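Rho GTPase-activating protein 5 (Homo sapiens, PDB 5U4V) probably accelerates GTP hydrolysis by Rho-family GTPases, and includes a pseudoGTPase domain with the fold of a small G protein, which is the part described here. Local coordinates at residues P141-P146 with K160-G165; F109-A114 with Q132-K137; D17-E22 with F72-S77. All blocks are in the same frame, centred on the assembly; numbering follows the deposited sequence.

How the interactions relate
From the N terminus, interaction 3 comes first: the start of helix 19-28 packs against the end of strand 69-75, closing a 49-residue loop that contains strands 36-38 and 41-50. Interaction 2 then closes a shorter loop of 17 residues between strand 109-114 and helix 124-138, and interaction 1 one of 13 residues between strand 142-145 and helix 156-173. The three loops run in series, with neither nesting nor crossing. The sheet joins them: strand 109-114 lies between 69-75 and 142-145. Interactions 1 and 3 share one face, where Phe-72 meets Ala-162 and Leu-163, while interaction 2 occupies the other, where the rings of Phe-142 and Phe-75 meet.

Interaction 1 (P141-P146 with K160-G165); sequences PFVDVP and KQALRG
Gln-161 is the first residue of the helical segment 160-165 to meet the strand, and it does so with the end of its side chain. With CG anti to its carbonyl carbon (chi1 -75°) and the chain extended beyond, its OE1 is carried to 4.0 Å from CG1 of Val-143. The two side chains meet at a slant, and the contact is van der Waals only. One residue on, Ala-162 supplies backbone as much as side chain: its CA lies 4.0 Å from CG2 of Val-143, and the methyl CB is 4.3 Å from that same CG2. Val-143 thus divides its branches, CG1 toward the glutamine and CG2 toward the alanine, a split set by a chi1 of -174°. The same Ala-162 also touches Phe-72 of strand 69-75, and it is buried over that face of the sheet.

This is the last beta-alpha unit of the Ras-like, P-loop-type G-domain fold. Strand 142-145 is an outermost strand of the sheet, and helix 156-173 returns across one face in roughly the opposite direction, so the pairing slides from Val-143 with Ala-162 back to Pro-141 with Gly-165.

Farther along, Leu-163 turns to Phe-72 over the central part of the sheet. Arg-164 faces elsewhere, its guanidinium in a salt bridge with Asp-39, and Lys-160 O stands 3.8 Å above one face of that group, displaced from its middle. Gly-165 then brings bare backbone to the strand: its CA is 4.3 Å from the ring atom CG of Pro-141, while the CA atoms of the two residues are 6.3 Å apart. A modelled CB on Gly-165 would point toward the strand and stand 3.7 Å from Pro-141 CG.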
loop_
_atom_site.group_PDB
_atom_site.type_symbol
_atom_site.label_atom_id
_atom_site.label_comp_id
_atom_site.label_asym_id
_atom_site.label_seq_id
_atom_site.Cartn_x
_atom_site.Cartn_y
_atom_site.Cartn_z
ATOM N N PRO A 141 -5.276 5.468 4.985
ATOM C CA PRO A 141 -4.129 5.733 5.843
ATOM C C PRO A 141 -2.895 6.104 5.029
ATOM O O PRO A 141 -2.674 5.592 3.937
ATOM C CB PRO A 141 -3.889 4.410 6.565
ATOM C CG PRO A 141 -5.235 3.745 6.554
ATOM C CD PRO A 141 -5.824 4.119 5.206
ATOM N N PHE A 142 -2.128 7.044 5.567
ATOM C CA PHE A 142 -0.835 7.362 5.016
ATOM C C PHE A 142 0.256 7.026 6.027
ATOM O O PHE A 142 0.285 7.588 7.113
ATOM C CB PHE A 142 -0.789 8.834 4.612
ATOM C CG PHE A 142 0.549 9.281 4.165
ATOM C CD1 PHE A 142 1.170 8.665 3.113
ATOM C CD2 PHE A 142 1.201 10.323 4.813
ATOM C CE1 PHE A 142 2.395 9.107 2.642
ATOM C CE2 PHE A 142 2.448 10.776 4.367
ATOM C CZ PHE A 142 3.057 10.152 3.284
ATOM N N VAL A 143 1.155 6.125 5.628
ATOM C CA VAL A 143 2.279 5.663 6.458
ATOM C C VAL A 143 3.657 5.990 5.897
ATOM O O VAL A 143 3.907 5.801 4.717
ATOM C CB VAL A 143 2.170 4.132 6.745
ATOM C CG1 VAL A 143 3.255 3.695 7.724
ATOM C CG2 VAL A 143 0.802 3.749 7.337
ATOM N N ASP A 144 4.563 6.466 6.743
ATOM C CA ASP A 144 5.978 6.621 6.368
ATOM C C ASP A 144 6.811 5.420 6.806
ATOM O O ASP A 144 6.818 5.072 7.991
ATOM C CB ASP A 144 6.593 7.869 7.018
ATOM C CG ASP A 144 5.802 9.125 6.762
ATOM O OD1 ASP A 144 5.144 9.257 5.714
ATOM O OD2 ASP A 144 5.850 10.006 7.625
ATOM N N VAL A 145 7.535 4.810 5.862
ATOM C CA VAL A 145 8.423 3.679 6.163
ATOM C C VAL A 145 9.876 3.972 5.820
ATOM O O VAL A 145 10.299 3.841 4.659
ATOM C CB VAL A 145 7.975 2.354 5.500
ATOM C CG1 VAL A 145 8.772 1.194 6.069
ATOM C CG2 VAL A 145 6.480 2.137 5.708
ATOM N N PRO A 146 10.662 4.339 6.848
ATOM C CA PRO A 146 12.107 4.602 6.772
ATOM C C PRO A 146 12.924 3.349 6.487
ATOM O O PRO A 146 12.577 2.288 6.990
ATOM C CB PRO A 146 12.428 5.137 8.160
ATOM C CG PRO A 146 11.355 4.624 9.046
ATOM C CD PRO A 146 10.135 4.592 8.204
ATOM N N LYS A 160 4.142 -3.091 9.445
ATOM C CA LYS A 160 3.067 -3.633 10.246
ATOM C C LYS A 160 1.916 -2.668 10.366
ATOM O O LYS A 160 0.779 -3.098 10.254
ATOM C CB LYS A 160 3.586 -4.068 11.621
ATOM C CG LYS A 160 4.341 -5.373 11.562
ATOM C CD LYS A 160 5.207 -5.581 12.822
ATOM C CE LYS A 160 6.047 -6.849 12.719
ATOM N NZ LYS A 160 7.328 -6.744 13.466
ATOM N N GLN A 161 2.222 -1.378 10.585
ATOM C CA GLN A 161 1.207 -0.361 10.679
ATOM C C GLN A 161 0.445 -0.277 9.372
ATOM O O GLN A 161 -0.782 -0.244 9.363
ATOM C CB GLN A 161 1.825 1.008 10.993
ATOM C CG GLN A 161 2.299 1.208 12.419
ATOM C CD GLN A 161 3.011 2.566 12.599
ATOM O OE1 GLN A 161 2.974 3.443 11.709
ATOM N NE2 GLN A 161 3.655 2.762 13.769
ATOM N N ALA A 162 1.202 -0.225 8.283
ATOM C CA ALA A 162 0.653 -0.199 6.919
ATOM C C ALA A 162 -0.239 -1.397 6.688
ATOM O O ALA A 162 -1.316 -1.272 6.083
ATOM C CB ALA A 162 1.786 -0.209 5.901
ATOM N N LEU A 163 0.232 -2.549 7.165
ATOM C CA LEU A 163 -0.493 -3.803 7.020
ATOM C C LEU A 163 -1.773 -3.797 7.830
ATOM O O LEU A 163 -2.830 -4.188 7.313
ATOM C CB LEU A 163 0.368 -4.971 7.412
ATOM C CG LEU A 163 1.326 -5.435 6.318
ATOM C CD1 LEU A 163 2.313 -6.440 6.943
ATOM C CD2 LEU A 163 0.559 -6.048 5.121
ATOM N N ARG A 164 -1.704 -3.302 9.069
ATOM C CA ARG A 164 -2.908 -3.233 9.841
ATOM C C ARG A 164 -3.850 -2.159 9.336
ATOM O O ARG A 164 -5.066 -2.274 9.474
ATOM C CB ARG A 164 -2.618 -3.151 11.320
ATOM C CG ARG A 164 -1.954 -1.891 11.788
ATOM C CD ARG A 164 -1.931 -1.885 13.309
ATOM N NE ARG A 164 -1.067 -2.910 13.852
ATOM C CZ ARG A 164 0.214 -2.749 14.138
ATOM N NH1 ARG A 164 0.819 -1.593 13.944
ATOM N NH2 ARG A 164 0.897 -3.762 14.673
ATOM N N GLY A 165 -3.289 -1.144 8.681
ATOM C CA GLY A 165 -4.094 -0.192 7.946
ATOM C C GLY A 165 -5.054 -0.907 6.978
ATOM O O GLY A 165 -6.288 -0.829 7.151
#

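Interaction 2 (F109-A114 with Q132-K137)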
loop_
_atom_site.group_PDB
_atom_site.type_symbol
_atom_site.label_atom_id
_atom_site.label_comp_id
_atom_site.label_asym_id
_atom_site.label_seq_id
_atom_site.Cartn_x
_atom_site.Cartn_y
_atom_site.Cartn_z
ATOM N N PHE A 109 -7.173 1.292 0.057
ATOM C CA PHE A 109 -5.856 1.805 -0.293
ATOM C C PHE A 109 -5.062 2.056 1.010
ATOM O O PHE A 109 -5.652 2.141 2.064
ATOM C CB PHE A 109 -5.973 3.116 -1.097
ATOM C CG PHE A 109 -6.385 2.958 -2.534
ATOM C CD1 PHE A 109 -5.495 2.435 -3.504
ATOM C CD2 PHE A 109 -7.638 3.405 -2.968
ATOM C CE1 PHE A 109 -5.871 2.351 -4.848
ATOM C CE2 PHE A 109 -8.016 3.309 -4.318
ATOM C CZ PHE A 109 -7.136 2.788 -5.259
ATOM N N THR A 110 -3.738 2.132 0.919
ATOM C CA THR A 110 -2.874 2.702 1.950
ATOM C C THR A 110 -1.652 3.234 1.232
ATOM O O THR A 110 -1.069 2.534 0.360
ATOM C CB THR A 110 -2.451 1.674 3.044
ATOM O OG1 THR A 110 -3.611 1.259 3.762
ATOM C CG2 THR A 110 -1.413 2.299 4.077
ATOM N N LEU A 111 -1.295 4.469 1.553
ATOM C CA LEU A 111 -0.176 5.118 0.909
ATOM C C LEU A 111 1.056 4.954 1.752
ATOM O O LEU A 111 1.060 5.338 2.899
ATOM C CB LEU A 111 -0.450 6.616 0.630
ATOM C CG LEU A 111 -1.607 6.922 -0.325
ATOM C CD1 LEU A 111 -1.854 8.433 -0.377
ATOM C CD2 LEU A 111 -1.376 6.374 -1.735
ATOM N N ILE A 112 2.134 4.482 1.124
ATOM C CA ILE A 112 3.356 4.297 1.822
ATOM C C ILE A 112 4.461 5.155 1.299
ATOM O O ILE A 112 4.893 4.953 0.193
ATOM C CB ILE A 112 3.799 2.828 1.857
ATOM C CG1 ILE A 112 2.772 2.005 2.652
ATOM C CG2 ILE A 112 5.160 2.696 2.513
ATOM C CD1 ILE A 112 2.886 0.526 2.371
ATOM N N LEU A 113 4.964 6.078 2.126
ATOM C CA LEU A 113 6.148 6.782 1.763
ATOM C C LEU A 113 7.383 6.075 2.316
ATOM O O LEU A 113 7.580 5.999 3.531
ATOM C CB LEU A 113 6.069 8.234 2.221
ATOM C CG LEU A 113 7.331 9.088 2.133
ATOM C CD1 LEU A 113 7.854 9.259 0.708
ATOM C CD2 LEU A 113 7.037 10.452 2.750
ATOM N N ALA A 114 8.206 5.580 1.396
ATOM C CA ALA A 114 9.489 4.942 1.681
ATOM C C ALA A 114 10.694 5.907 1.664
ATOM O O ALA A 114 10.836 6.714 0.742
ATOM C CB ALA A 114 9.729 3.836 0.678
ATOM N N GLN A 132 -0.097 13.338 1.811
ATOM C CA GLN A 132 -1.173 13.468 2.777
ATOM C C GLN A 132 -2.449 14.047 2.176
ATOM O O GLN A 132 -3.536 13.724 2.616
ATOM C CB GLN A 132 -0.704 14.290 3.977
ATOM C CG GLN A 132 -1.665 14.278 5.149
ATOM C CD GLN A 132 -1.935 12.875 5.671
ATOM O OE1 GLN A 132 -1.028 12.151 6.061
ATOM N NE2 GLN A 132 -3.185 12.488 5.654
ATOM N N GLN A 133 -2.317 14.904 1.169
ATOM C CA GLN A 133 -3.492 15.390 0.457
ATOM C C GLN A 133 -4.053 14.307 -0.460
ATOM O O GLN A 133 -5.277 14.166 -0.610
ATOM C CB GLN A 133 -3.182 16.651 -0.325
ATOM C CG GLN A 133 -3.030 17.894 0.543
ATOM C CD GLN A 133 -3.075 19.194 -0.266
ATOM O OE1 GLN A 133 -2.681 19.225 -1.433
ATOM N NE2 GLN A 133 -3.548 20.279 0.358
ATOM N N LEU A 134 -3.156 13.519 -1.046
ATOM C CA LEU A 134 -3.604 12.382 -1.818
ATOM C C LEU A 134 -4.338 11.422 -0.879
ATOM O O LEU A 134 -5.448 10.980 -1.190
ATOM C CB LEU A 134 -2.449 11.701 -2.556
ATOM C CG LEU A 134 -2.879 10.454 -3.355
ATOM C CD1 LEU A 134 -4.024 10.804 -4.307
ATOM C CD2 LEU A 134 -1.743 9.766 -4.124
ATOM N N ALA A 135 -3.728 11.135 0.268
ATOM C CA ALA A 135 -4.343 10.240 1.268
ATOM C C ALA A 135 -5.700 10.761 1.703
ATOM O O ALA A 135 -6.668 9.998 1.803
ATOM C CB ALA A 135 -3.435 10.096 2.474
ATOM N N ASN A 136 -5.770 12.066 1.935
ATOM C CA ASN A 136 -7.026 12.699 2.318
ATOM C C ASN A 136 -8.115 12.517 1.260
ATOM O O ASN A 136 -9.252 12.191 1.597
ATOM C CB ASN A 136 -6.836 14.168 2.604
ATOM C CG ASN A 136 -8.077 14.792 3.181
ATOM O OD1 ASN A 136 -8.633 14.329 4.200
ATOM N ND2 ASN A 136 -8.537 15.850 2.532
ATOM N N LYS A 137 -7.749 12.704 -0.010
ATOM C CA LYS A 137 -8.699 12.552 -1.102
ATOM C C LYS A 137 -9.252 11.121 -1.128
ATOM O O LYS A 137 -10.431 10.916 -1.346
ATOM C CB LYS A 137 -8.065 12.945 -2.436
ATOM C CG LYS A 137 -8.958 12.719 -3.671
ATOM C CD LYS A 137 -9.129 13.962 -4.558
ATOM C CE LYS A 137 -9.128 13.578 -6.046
ATOM N NZ LYS A 137 -9.592 14.671 -6.953
#
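Leu-111 makes the whole strand side of this contact, and most of it through one methyl. Its CD1 is directed at the helix backbone where Leu-134 passes into Ala-135: it is 3.4 Å from the backbone N of Ala-135 and 3.7 Å from the CB of Ala-135. The same CD1 also lies 3.7 Å from CG of Leu-134. The second branch of Leu-111 does less, its CD2 being 4.2 Å from CD2 of Leu-134. The two leucine side chains cross at about a right angle, the CD1 of Leu-111 meeting the branch carbon CG of Leu-134. Leu-111 reaches this far because its CG stands anti to the carbonyl carbon (chi1 -63°) and the chain then runs on extended to CD1 (chi2 174°). The small Ala-135 is where the backbones come nearest, with 6.6 Å between its CA and that of Leu-111.

The other side of the helix faces solvent: Gln-132, Gln-133 and Asn-136 direct their CB atoms away from the strand, and together with Lys-137 they are exposed, as expected of an amphipathic helix, although Gln-132 also touches Phe-142. Leu-134 stands at the boundary, only partly exposed. On the strand, Thr-110 alternates to the far face of the sheet, where its OG1 donates to the neighbouring Phe-109 O over 2.8 Å, an approach well off the carbonyl direction at 99°.

The contact packs one helical layer onto the sheet of the three-layer alpha/beta/alpha G-domain fold. Ile-84 of helix 78-96 touches both Leu-111 and Leu-134, while Phe-142 of strand 142-145 meets Leu-111 and Ala-135, and strand 109-114 pairs with strands 69-75 and 142-145 on its two edges.

Interaction 3 (D17-E22 with F72-S77); sequences DGLAQE and FCVFNS
Leu-19 fills the contact from the helix side, and its two methyls and CG each find a different part of strand 69-75 or its end. CG is 3.7 Å from CG1 of Val-74, the two side chains crossing at a slant. CD2 rests against the strand backbone, 3.5 Å from CA of Phe-75, and CD1 turns to the amide of Asn-76, 3.9 Å from its ND2. In the Ras-like fold this is where the first strand, 8-14, gives way to the first helix, the site of the nucleotide-binding P-loop in active GTPases; the sequence Asp-Gly-Leu-Ala-Gln-Glu lacks the Gly-Lys-Ser/Thr signature of that loop, consistent with a pseudoGTPase domain. Cutting Leu-19 back to an alanine removes CG and both methyls, which would probably strip Val-74 CG1 of its apolar partner and open a gap against the Phe-75 backbone.

Behind these first contacts, torsions and strand alternation set the positions. Leu-19 holds its CG anti to the backbone N (chi1 -157°), which sends the branches across to the strand. Asn-76 has its CG between the backbone N and the carbonyl carbon (chi1 67°), bringing the amide slantwise across the methyls of Leu-19. Val-74 also meets Ile-13 of strand 8-14, whereas Phe-75 points away from the helix start, and its side chain touches Leu-81 and Ile-84 of helix 78-96. The strand end is fixed by that same helix: Asn-76 N and the OG of Ser-77, its N-cap residue, are both hydrogen-bonded to Ser-80 OG.

Gly-18 occupies the N-cap of helix 19-28 with a positive phi of 69°. Its carbonyl O accepts twice, from Gln-21 N at 2.9 Å and from Glu-22 N at 3.0 Å.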
loop_
_atom_site.group_PDB
_atom_site.type_symbol
_atom_site.label_atom_id
_atom_site.label_comp_id
_atom_site.label_asym_id
_atom_site.label_seq_id
_atom_site.Cartn_x
_atom_site.Cartn_y
_atom_site.Cartn_z
ATOM N N ASP A 17 9.447 2.073 -10.732
ATOM C CA ASP A 17 10.881 1.732 -10.678
ATOM C C ASP A 17 11.175 0.674 -9.607
ATOM O O ASP A 17 11.977 0.889 -8.693
ATOM C CB ASP A 17 11.752 2.999 -10.489
ATOM C CG ASP A 17 12.098 3.708 -11.800
ATOM O OD1 ASP A 17 11.422 3.515 -12.835
ATOM O OD2 ASP A 17 13.105 4.477 -11.803
ATOM N N GLY A 18 10.483 -0.455 -9.720
ATOM C CA GLY A 18 10.760 -1.640 -8.890
ATOM C C GLY A 18 10.390 -1.471 -7.420
ATOM O O GLY A 18 10.623 -2.364 -6.600
ATOM N N LEU A 19 9.842 -0.298 -7.095
ATOM C CA LEU A 19 9.528 0.057 -5.712
ATOM C C LEU A 19 8.502 -0.918 -5.094
ATOM O O LEU A 19 8.595 -1.294 -3.942
ATOM C CB LEU A 19 9.000 1.475 -5.670
ATOM C CG LEU A 19 9.110 2.224 -4.352
ATOM C CD1 LEU A 19 10.535 2.263 -3.882
ATOM C CD2 LEU A 19 8.642 3.661 -4.608
ATOM N N ALA A 20 7.531 -1.310 -5.901
ATOM C CA ALA A 20 6.524 -2.257 -5.484
ATOM C C ALA A 20 7.112 -3.652 -5.310
ATOM O O ALA A 20 6.586 -4.453 -4.566
ATOM C CB ALA A 20 5.354 -2.291 -6.458
ATOM N N GLN A 21 8.233 -3.911 -5.978
ATOM C CA GLN A 21 8.821 -5.229 -5.932
ATOM C C GLN A 21 9.678 -5.402 -4.698
ATOM O O GLN A 21 9.716 -6.492 -4.077
ATOM C CB GLN A 21 9.629 -5.495 -7.198
ATOM C CG GLN A 21 10.204 -6.912 -7.231
ATOM C CD GLN A 21 9.091 -7.932 -7.049
ATOM O OE1 GLN A 21 8.147 -7.960 -7.827
ATOM N NE2 GLN A 21 9.176 -8.748 -5.997
ATOM N N GLU A 22 10.407 -4.351 -4.357
ATOM C CA GLU A 22 11.287 -4.349 -3.192
ATOM C C GLU A 22 10.446 -4.520 -1.933
ATOM O O GLU A 22 10.811 -5.265 -1.024
ATOM C CB GLU A 22 12.127 -3.076 -3.123
ATOM C CG GLU A 22 13.318 -3.054 -4.065
ATOM C CD GLU A 22 13.552 -1.675 -4.700
ATOM O OE1 GLU A 22 14.455 -0.914 -4.237
ATOM O OE2 GLU A 22 12.780 -1.315 -5.637
ATOM N N PHE A 72 -1.666 -1.495 -1.416
ATOM C CA PHE A 72 -0.518 -0.681 -1.036
ATOM C C PHE A 72 -0.037 0.212 -2.155
ATOM O O PHE A 72 0.112 -0.235 -3.287
ATOM C CB PHE A 72 0.642 -1.553 -0.598
ATOM C CG PHE A 72 0.573 -1.982 0.820
ATOM C CD1 PHE A 72 -0.344 -1.406 1.692
ATOM C CD2 PHE A 72 1.456 -2.956 1.295
ATOM C CE1 PHE A 72 -0.402 -1.816 3.023
ATOM C CE2 PHE A 72 1.398 -3.374 2.633
ATOM C CZ PHE A 72 0.471 -2.798 3.497
ATOM N N CYS A 73 0.195 1.487 -1.838
ATOM C CA CYS A 73 0.774 2.399 -2.813
ATOM C C CYS A 73 2.002 3.065 -2.231
ATOM O O CYS A 73 1.924 3.804 -1.251
ATOM C CB CYS A 73 -0.258 3.440 -3.271
ATOM S SG CYS A 73 -1.861 2.751 -3.761
ATOM N N VAL A 74 3.136 2.791 -2.849
ATOM C CA VAL A 74 4.464 3.148 -2.351
ATOM C C VAL A 74 5.064 4.147 -3.342
ATOM O O VAL A 74 4.917 4.021 -4.545
ATOM C CB VAL A 74 5.403 1.902 -2.260
ATOM C CG1 VAL A 74 6.689 2.172 -1.492
ATOM C CG2 VAL A 74 4.676 0.741 -1.676
ATOM N N PHE A 75 5.737 5.145 -2.799
ATOM C CA PHE A 75 6.414 6.179 -3.564
ATOM C C PHE A 75 7.562 6.707 -2.701
ATOM O O PHE A 75 7.500 6.634 -1.448
ATOM C CB PHE A 75 5.435 7.310 -3.931
ATOM C CG PHE A 75 4.869 8.034 -2.747
ATOM C CD1 PHE A 75 3.849 7.463 -1.983
ATOM C CD2 PHE A 75 5.418 9.276 -2.329
ATOM C CE1 PHE A 75 3.379 8.129 -0.866
ATOM C CE2 PHE A 75 4.929 9.907 -1.213
ATOM C CZ PHE A 75 3.907 9.352 -0.499
ATOM N N ASN A 76 8.608 7.207 -3.366
ATOM C CA ASN A 76 9.766 7.755 -2.686
ATOM C C ASN A 76 10.279 9.076 -3.295
ATOM O O ASN A 76 11.395 9.524 -3.008
ATOM C CB ASN A 76 10.880 6.702 -2.611
ATOM C CG ASN A 76 11.449 6.353 -3.941
ATOM O OD1 ASN A 76 10.925 6.748 -4.978
ATOM N ND2 ASN A 76 12.547 5.600 -3.927
ATOM N N SER A 77 9.481 9.680 -4.158
ATOM C CA SER A 77 9.888 10.910 -4.831
ATOM C C SER A 77 8.698 11.541 -5.503
ATOM O O SER A 77 7.581 10.999 -5.466
ATOM C CB SER A 77 11.010 10.627 -5.828
ATOM O OG SER A 77 10.548 9.742 -6.828
#